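Local coordinates for carbohydrate deacetylase Agd3 (Neosartorya fumigata, PDB 6NWZ), which probably removes acetyl groups from galactosaminogalactan, a fungal exopolysaccharide, as a metal-dependent deacetylase required for Aspergillus fumigatus biofilm formation, at residues S25-A37 with L44-V56. Sequence-based numbering, arbitrary orientation.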
ATOM      1  N   SER A  25      25.152  -3.901  -4.029  1.00 58.85           N
ATOM      2  CA  SER A  25      23.912  -3.224  -4.401  1.00 41.44           C
ATOM      3  C   SER A  25      23.320  -2.384  -3.279  1.00 44.53           C
ATOM      4  O   SER A  25      22.110  -2.124  -3.289  1.00 53.81           O
ATOM      5  CB  SER A  25      22.873  -4.244  -4.875  1.00 54.32           C
ATOM      6  OG  SER A  25      23.282  -4.872  -6.077  1.00 62.21           O
ATOM      7  N   ASN A  26      24.129  -1.960  -2.316  1.00 42.56           N
ATOM      8  CA  ASN A  26      23.635  -1.138  -1.222  1.00 48.71           C
ATOM      9  C   ASN A  26      23.553   0.320  -1.663  1.00 54.58           C
ATOM     10  O   ASN A  26      24.494   0.847  -2.262  1.00 68.46           O
ATOM     11  CB  ASN A  26      24.548  -1.282  -0.009  1.00 51.19           C
ATOM     12  CG  ASN A  26      23.873  -0.874   1.275  1.00 54.16           C
ATOM     13  OD1 ASN A  26      24.075   0.232   1.773  1.00 59.70           O
ATOM     14  ND2 ASN A  26      23.054  -1.766   1.817  1.00 55.91           N
ATOM     15  N   ILE A  27      22.429   0.968  -1.369  1.00 42.97           N
ATOM     16  CA  ILE A  27      22.208   2.356  -1.766  1.00 40.25           C
ATOM     17  C   ILE A  27      22.610   3.273  -0.619  1.00 51.41           C
ATOM     18  O   ILE A  27      22.115   3.134   0.506  1.00 45.24           O
ATOM     19  CB  ILE A  27      20.743   2.586  -2.171  1.00 30.79           C
ATOM     20  CG1 ILE A  27      20.391   1.724  -3.382  1.00 47.17           C
ATOM     21  CG2 ILE A  27      20.507   4.047  -2.494  1.00 29.14           C
ATOM     22  CD1 ILE A  27      21.219   2.039  -4.608  1.00 38.98           C
ATOM     23  N   LEU A  28      23.512   4.213  -0.899  1.00 39.66           N
ATOM     24  CA  LEU A  28      23.969   5.180   0.092  1.00 38.81           C
ATOM     25  C   LEU A  28      23.087   6.423   0.035  1.00 43.73           C
ATOM     26  O   LEU A  28      23.028   7.104  -0.996  1.00 39.55           O
ATOM     27  CB  LEU A  28      25.433   5.548  -0.146  1.00 39.88           C
ATOM     28  CG  LEU A  28      26.033   6.577   0.811  1.00 45.03           C
ATOM     29  CD1 LEU A  28      25.923   6.090   2.249  1.00 37.56           C
ATOM     30  CD2 LEU A  28      27.479   6.877   0.438  1.00 36.97           C
ATOM     31  N   VAL A  29      22.405   6.717   1.140  1.00 45.72           N
ATOM     32  CA  VAL A  29      21.506   7.860   1.240  1.00 42.97           C
ATOM     33  C   VAL A  29      22.161   8.899   2.135  1.00 37.36           C
ATOM     34  O   VAL A  29      22.441   8.628   3.309  1.00 46.68           O
ATOM     35  CB  VAL A  29      20.126   7.456   1.783  1.00 34.25           C
ATOM     36  CG1 VAL A  29      19.283   8.688   2.035  1.00 29.72           C
ATOM     37  CG2 VAL A  29      19.430   6.522   0.807  1.00 29.56           C
ATOM     38  N   ILE A  30      22.397  10.087   1.583  1.00 39.72           N
ATOM     39  CA  ILE A  30      23.073  11.180   2.275  1.00 41.02           C
ATOM     40  C   ILE A  30      22.073  12.313   2.455  1.00 42.57           C
ATOM     41  O   ILE A  30      21.488  12.794   1.478  1.00 40.53           O
ATOM     42  CB  ILE A  30      24.313  11.654   1.501  1.00 44.80           C
ATOM     43  CG1 ILE A  30      25.327  10.512   1.368  1.00 33.49           C
ATOM     44  CG2 ILE A  30      24.939  12.859   2.183  1.00 49.18           C
ATOM     45  CD1 ILE A  30      26.518  10.847   0.506  1.00 33.76           C
ATOM     46  N   ALA A  31      21.880  12.742   3.701  1.00 35.67           N
ATOM     47  CA  ALA A  31      20.918  13.790   4.010  1.00 35.36           C
ATOM     48  C   ALA A  31      21.366  14.518   5.271  1.00 45.96           C
ATOM     49  O   ALA A  31      22.320  14.114   5.939  1.00 62.18           O
ATOM     50  CB  ALA A  31      19.504  13.220   4.172  1.00 33.62           C
ATOM     51  N   LYS A  32      20.664  15.608   5.591  1.00 38.27           N
ATOM     52  CA  LYS A  32      21.043  16.413   6.749  1.00 39.90           C
ATOM     53  C   LYS A  32      20.480  15.844   8.046  1.00 45.62           C
ATOM     54  O   LYS A  32      21.157  15.857   9.079  1.00 55.83           O
ATOM     55  CB  LYS A  32      20.583  17.861   6.562  1.00 35.53           C
ATOM     56  CG  LYS A  32      21.035  18.475   5.249  1.00 55.42           C
ATOM     57  CD  LYS A  32      21.134  19.991   5.321  1.00 51.64           C
ATOM     58  CE  LYS A  32      19.851  20.618   5.819  1.00 42.55           C
ATOM     59  NZ  LYS A  32      19.978  22.098   5.882  1.00 48.82           N
ATOM     60  N   ASP A  33      19.246  15.348   8.013  1.00 60.30           N
ATOM     61  CA  ASP A  33      18.587  14.803   9.190  1.00 51.09           C
ATOM     62  C   ASP A  33      17.720  13.629   8.758  1.00 49.07           C
ATOM     63  O   ASP A  33      17.600  13.322   7.567  1.00 48.86           O
ATOM     64  CB  ASP A  33      17.755  15.871   9.909  1.00 46.94           C
ATOM     65  CG  ASP A  33      16.866  16.657   8.959  1.00 64.18           C
ATOM     66  OD1 ASP A  33      17.378  17.560   8.265  1.00 73.62           O
ATOM     67  OD2 ASP A  33      15.656  16.359   8.892  1.00 76.30           O
ATOM     68  N   SER A  34      17.100  12.976   9.741  1.00 50.59           N
ATOM     69  CA  SER A  34      16.277  11.808   9.446  1.00 56.74           C
ATOM     70  C   SER A  34      15.048  12.170   8.619  1.00 55.43           C
ATOM     71  O   SER A  34      14.588  11.356   7.808  1.00 42.08           O
ATOM     72  CB  SER A  34      15.859  11.127  10.746  1.00 52.18           C
ATOM     73  OG  SER A  34      15.161  12.036  11.577  1.00 76.11           O
ATOM     74  N   SER A  35      14.501  13.373   8.804  1.00 57.67           N
ATOM     75  CA  SER A  35      13.361  13.786   7.990  1.00 48.89           C
ATOM     76  C   SER A  35      13.746  13.884   6.519  1.00 45.63           C
ATOM     77  O   SER A  35      13.016  13.404   5.644  1.00 47.74           O
ATOM     78  CB  SER A  35      12.811  15.121   8.489  1.00 49.49           C
ATOM     79  OG  SER A  35      12.764  15.149   9.905  1.00 72.69           O
ATOM     80  N   ALA A  36      14.898  14.492   6.229  1.00 46.20           N
ATOM     81  CA  ALA A  36      15.348  14.599   4.846  1.00 45.54           C
ATOM     82  C   ALA A  36      15.579  13.222   4.238  1.00 37.30           C
ATOM     83  O   ALA A  36      15.143  12.947   3.115  1.00 51.06           O
ATOM     84  CB  ALA A  36      16.618  15.444   4.769  1.00 53.61           C
ATOM     85  N   ALA A  37      16.254  12.335   4.975  1.00 46.22           N
ATOM     86  CA  ALA A  37      16.561  11.008   4.450  1.00 50.80           C
ATOM     87  C   ALA A  37      15.306  10.171   4.246  1.00 50.93           C
ATOM     88  O   ALA A  37      15.298   9.266   3.404  1.00 55.02           O
ATOM     89  CB  ALA A  37      17.530  10.282   5.383  1.00 32.24           C
ATOM     90  N   LEU A  44      12.973   3.249  -1.083  1.00 38.03           N
ATOM     91  CA  LEU A  44      13.829   2.069  -1.067  1.00 41.77           C
ATOM     92  C   LEU A  44      13.273   1.005  -0.130  1.00 37.71           C
ATOM     93  O   LEU A  44      13.300  -0.189  -0.450  1.00 42.14           O
ATOM     94  CB  LEU A  44      15.250   2.462  -0.667  1.00 42.15           C
ATOM     95  CG  LEU A  44      15.945   3.488  -1.564  1.00 40.20           C
ATOM     96  CD1 LEU A  44      17.230   3.952  -0.914  1.00 33.14           C
ATOM     97  CD2 LEU A  44      16.229   2.907  -2.938  1.00 32.65           C
ATOM     98  N   ASN A  45      12.751   1.422   1.029  1.00 36.68           N
ATOM     99  CA  ASN A  45      12.160   0.473   1.969  1.00 30.77           C
ATOM    100  C   ASN A  45      10.936  -0.203   1.370  1.00 39.21           C
ATOM    101  O   ASN A  45      10.707  -1.399   1.589  1.00 43.31           O
ATOM    102  CB  ASN A  45      11.791   1.187   3.272  1.00 31.59           C
ATOM    103  CG  ASN A  45      11.261   0.236   4.339  1.00 41.37           C
ATOM    104  OD1 ASN A  45      11.706  -0.905   4.451  1.00 39.92           O
ATOM    105  ND2 ASN A  45      10.305   0.710   5.132  1.00 53.48           N
ATOM    106  N   ALA A  46      10.134   0.550   0.612  1.00 40.15           N
ATOM    107  CA  ALA A  46       8.944  -0.025  -0.005  1.00 44.36           C
ATOM    108  C   ALA A  46       9.318  -1.103  -1.012  1.00 45.74           C
ATOM    109  O   ALA A  46       8.687  -2.167  -1.061  1.00 40.09           O
ATOM    110  CB  ALA A  46       8.115   1.073  -0.670  1.00 37.45           C
ATOM    111  N   TYR A  47      10.348  -0.846  -1.825  1.00 36.37           N
ATOM    112  CA  TYR A  47      10.830  -1.858  -2.757  1.00 33.34           C
ATOM    113  C   TYR A  47      11.517  -3.008  -2.036  1.00 31.06           C
ATOM    114  O   TYR A  47      11.551  -4.128  -2.556  1.00 36.36           O
ATOM    115  CB  TYR A  47      11.802  -1.240  -3.759  1.00 36.98           C
ATOM    116  CG  TYR A  47      11.158  -0.520  -4.919  1.00 37.13           C
ATOM    117  CD1 TYR A  47      10.564   0.721  -4.746  1.00 30.01           C
ATOM    118  CD2 TYR A  47      11.172  -1.071  -6.193  1.00 26.66           C
ATOM    119  CE1 TYR A  47       9.986   1.389  -5.808  1.00 28.43           C
ATOM    120  CE2 TYR A  47      10.598  -0.411  -7.263  1.00 27.02           C
ATOM    121  CZ  TYR A  47      10.006   0.820  -7.063  1.00 33.89           C
ATOM    122  OH  TYR A  47       9.433   1.486  -8.119  1.00 35.23           O
ATOM    123  N   GLY A  48      12.062  -2.755  -0.849  1.00 34.36           N
ATOM    124  CA  GLY A  48      12.898  -3.729  -0.175  1.00 33.15           C
ATOM    125  C   GLY A  48      14.362  -3.635  -0.527  1.00 39.29           C
ATOM    126  O   GLY A  48      15.108  -4.592  -0.281  1.00 40.95           O
ATOM    127  N   ILE A  49      14.796  -2.514  -1.096  1.00 37.12           N
ATOM    128  CA  ILE A  49      16.167  -2.317  -1.563  1.00 42.46           C
ATOM    129  C   ILE A  49      17.065  -1.978  -0.381  1.00 35.83           C
ATOM    130  O   ILE A  49      16.801  -1.000   0.333  1.00 42.84           O
ATOM    131  CB  ILE A  49      16.226  -1.218  -2.634  1.00 38.70           C
ATOM    132  CG1 ILE A  49      15.564  -1.711  -3.924  1.00 33.92           C
ATOM    133  CG2 ILE A  49      17.664  -0.775  -2.868  1.00 37.82           C
ATOM    134  CD1 ILE A  49      15.336  -0.637  -4.952  1.00 27.60           C
ATOM    135  N   PRO A  50      18.118  -2.755  -0.130  1.00 35.82           N
ATOM    136  CA  PRO A  50      19.019  -2.439   0.984  1.00 42.93           C
ATOM    137  C   PRO A  50      19.693  -1.087   0.791  1.00 52.50           C
ATOM    138  O   PRO A  50      20.130  -0.740  -0.309  1.00 62.55           O
ATOM    139  CB  PRO A  50      20.035  -3.585   0.954  1.00 39.78           C
ATOM    140  CG  PRO A  50      19.332  -4.697   0.257  1.00 39.87           C
ATOM    141  CD  PRO A  50      18.434  -4.049  -0.754  1.00 37.15           C
ATOM    142  N   TYR A  51      19.774  -0.324   1.880  1.00 41.65           N
ATOM    143  CA  TYR A  51      20.327   1.022   1.830  1.00 38.20           C
ATOM    144  C   TYR A  51      21.049   1.329   3.134  1.00 48.29           C
ATOM    145  O   TYR A  51      20.805   0.701   4.167  1.00 56.02           O
ATOM    146  CB  TYR A  51      19.238   2.072   1.576  1.00 36.31           C
ATOM    147  CG  TYR A  51      18.179   2.124   2.656  1.00 48.17           C
ATOM    148  CD1 TYR A  51      18.327   2.946   3.768  1.00 44.80           C
ATOM    149  CD2 TYR A  51      17.029   1.350   2.564  1.00 54.13           C
ATOM    150  CE1 TYR A  51      17.361   2.992   4.757  1.00 36.40           C
ATOM    151  CE2 TYR A  51      16.058   1.392   3.547  1.00 47.50           C
ATOM    152  CZ  TYR A  51      16.229   2.214   4.639  1.00 37.20           C
ATOM    153  OH  TYR A  51      15.263   2.255   5.618  1.00 49.13           O
ATOM    154  N   THR A  52      21.938   2.319   3.072  1.00 49.58           N
ATOM    155  CA  THR A  52      22.651   2.828   4.237  1.00 55.84           C
ATOM    156  C   THR A  52      22.437   4.332   4.312  1.00 60.57           C
ATOM    157  O   THR A  52      22.549   5.027   3.297  1.00 67.86           O
ATOM    158  CB  THR A  52      24.150   2.509   4.161  1.00 57.13           C
ATOM    159  OG1 THR A  52      24.335   1.093   4.043  1.00 63.36           O
ATOM    160  CG2 THR A  52      24.865   2.998   5.404  1.00 42.88           C
ATOM    161  N   THR A  53      22.124   4.833   5.504  1.00 51.81           N
ATOM    162  CA  THR A  53      21.841   6.249   5.699  1.00 56.20           C
ATOM    163  C   THR A  53      23.035   6.937   6.350  1.00 61.99           C
ATOM    164  O   THR A  53      23.513   6.501   7.402  1.00 68.96           O
ATOM    165  CB  THR A  53      20.589   6.448   6.557  1.00 56.60           C
ATOM    166  OG1 THR A  53      19.465   5.826   5.923  1.00 67.26           O
ATOM    167  CG2 THR A  53      20.299   7.924   6.725  1.00 52.91           C
ATOM    168  N   LEU A  54      23.509   8.011   5.719  1.00 55.74           N
ATOM    169  CA  LEU A  54      24.599   8.834   6.239  1.00 55.28           C
ATOM    170  C   LEU A  54      24.057  10.233   6.497  1.00 54.50           C
ATOM    171  O   LEU A  54      23.685  10.943   5.557  1.00 52.93           O
ATOM    172  CB  LEU A  54      25.773   8.877   5.262  1.00 43.61           C
ATOM    173  CG  LEU A  54      26.864   9.909   5.558  1.00 45.32           C
ATOM    174  CD1 LEU A  54      27.594   9.574   6.846  1.00 43.21           C
ATOM    175  CD2 LEU A  54      27.839  10.002   4.401  1.00 43.90           C
ATOM    176  N   LEU A  55      24.010  10.631   7.764  1.00 47.68           N
ATOM    177  CA  LEU A  55      23.515  11.947   8.142  1.00 42.52           C
ATOM    178  C   LEU A  55      24.691  12.901   8.295  1.00 43.34           C
ATOM    179  O   LEU A  55      25.663  12.591   8.993  1.00 52.96           O
ATOM    180  CB  LEU A  55      22.698  11.879   9.432  1.00 41.52           C
ATOM    181  CG  LEU A  55      21.416  11.043   9.353  1.00 40.61           C
ATOM    182  CD1 LEU A  55      20.526  11.318  10.546  1.00 41.94           C
ATOM    183  CD2 LEU A  55      20.661  11.304   8.060  1.00 39.47           C
ATOM    184  N   VAL A  56      24.604  14.053   7.639  1.00 39.86           N
ATOM    185  CA  VAL A  56      25.687  15.027   7.602  1.00 43.46           C
ATOM    186  C   VAL A  56      25.239  16.256   8.389  1.00 43.88           C
ATOM    187  O   VAL A  56      24.416  17.040   7.892  1.00 50.85           O
ATOM    188  CB  VAL A  56      26.066  15.398   6.162  1.00 41.08           C
ATOM    189  CG1 VAL A  56      27.329  16.245   6.156  1.00 45.00           C
ATOM    190  CG2 VAL A  56      26.246  14.146   5.319  1.00 42.19           C
TER
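Strands 22-31 and 51-55 are the two parallel strands of a beta-alpha-beta unit, joined through helix 34-47, in the CBM87 region of the chain. The backbone ladder runs from I27 N to P50 O through to V56 N on A31 O. Its middle bonds are nearly straight: V29 N meets T52 O at 2.7 Å, and L54 N meets V29 O with an N-H...O angle of 177°.

On the face bearing I27, V29 and A31, the helix packs back against its own strands. L44 CD1 lies 3.6 Å from I27 CG2, the two side chains crossing at about a right angle, and 3.8 Å from V29 CG2, which it meets tip to tip. V29 has CG1 opposite its backbone N (chi1 173°), which puts CG2 beside that N and in line with the leucine. I49 CG2 closes on I27 CG1 at 3.7 Å. At the far end, A37 CB touches T53 CG2, while L55 CD2 rests 3.7 Å from D33 O at the helix start, where D33 OD2 weakly caps S35 N and A36 N.

The other face carries I30 and L54, side by side and pointing the same way (CG1 to CD2 4.0 Å). I30 CG2 also meets V56 CG2 at 3.6 Å, just past the strand end. A hydrogen bond from T52 OG1 to N26 OD1 is modelled very short, so its detail is doubtful.

G48 ends the helix in a Schellman motif. Beyond the pair, strand 76-80 flanks strand 22-31 on its other edge, V78 sharing backbone hydrogen bonds with L28 and I30, and L237 of helix 224-237 packs on I27.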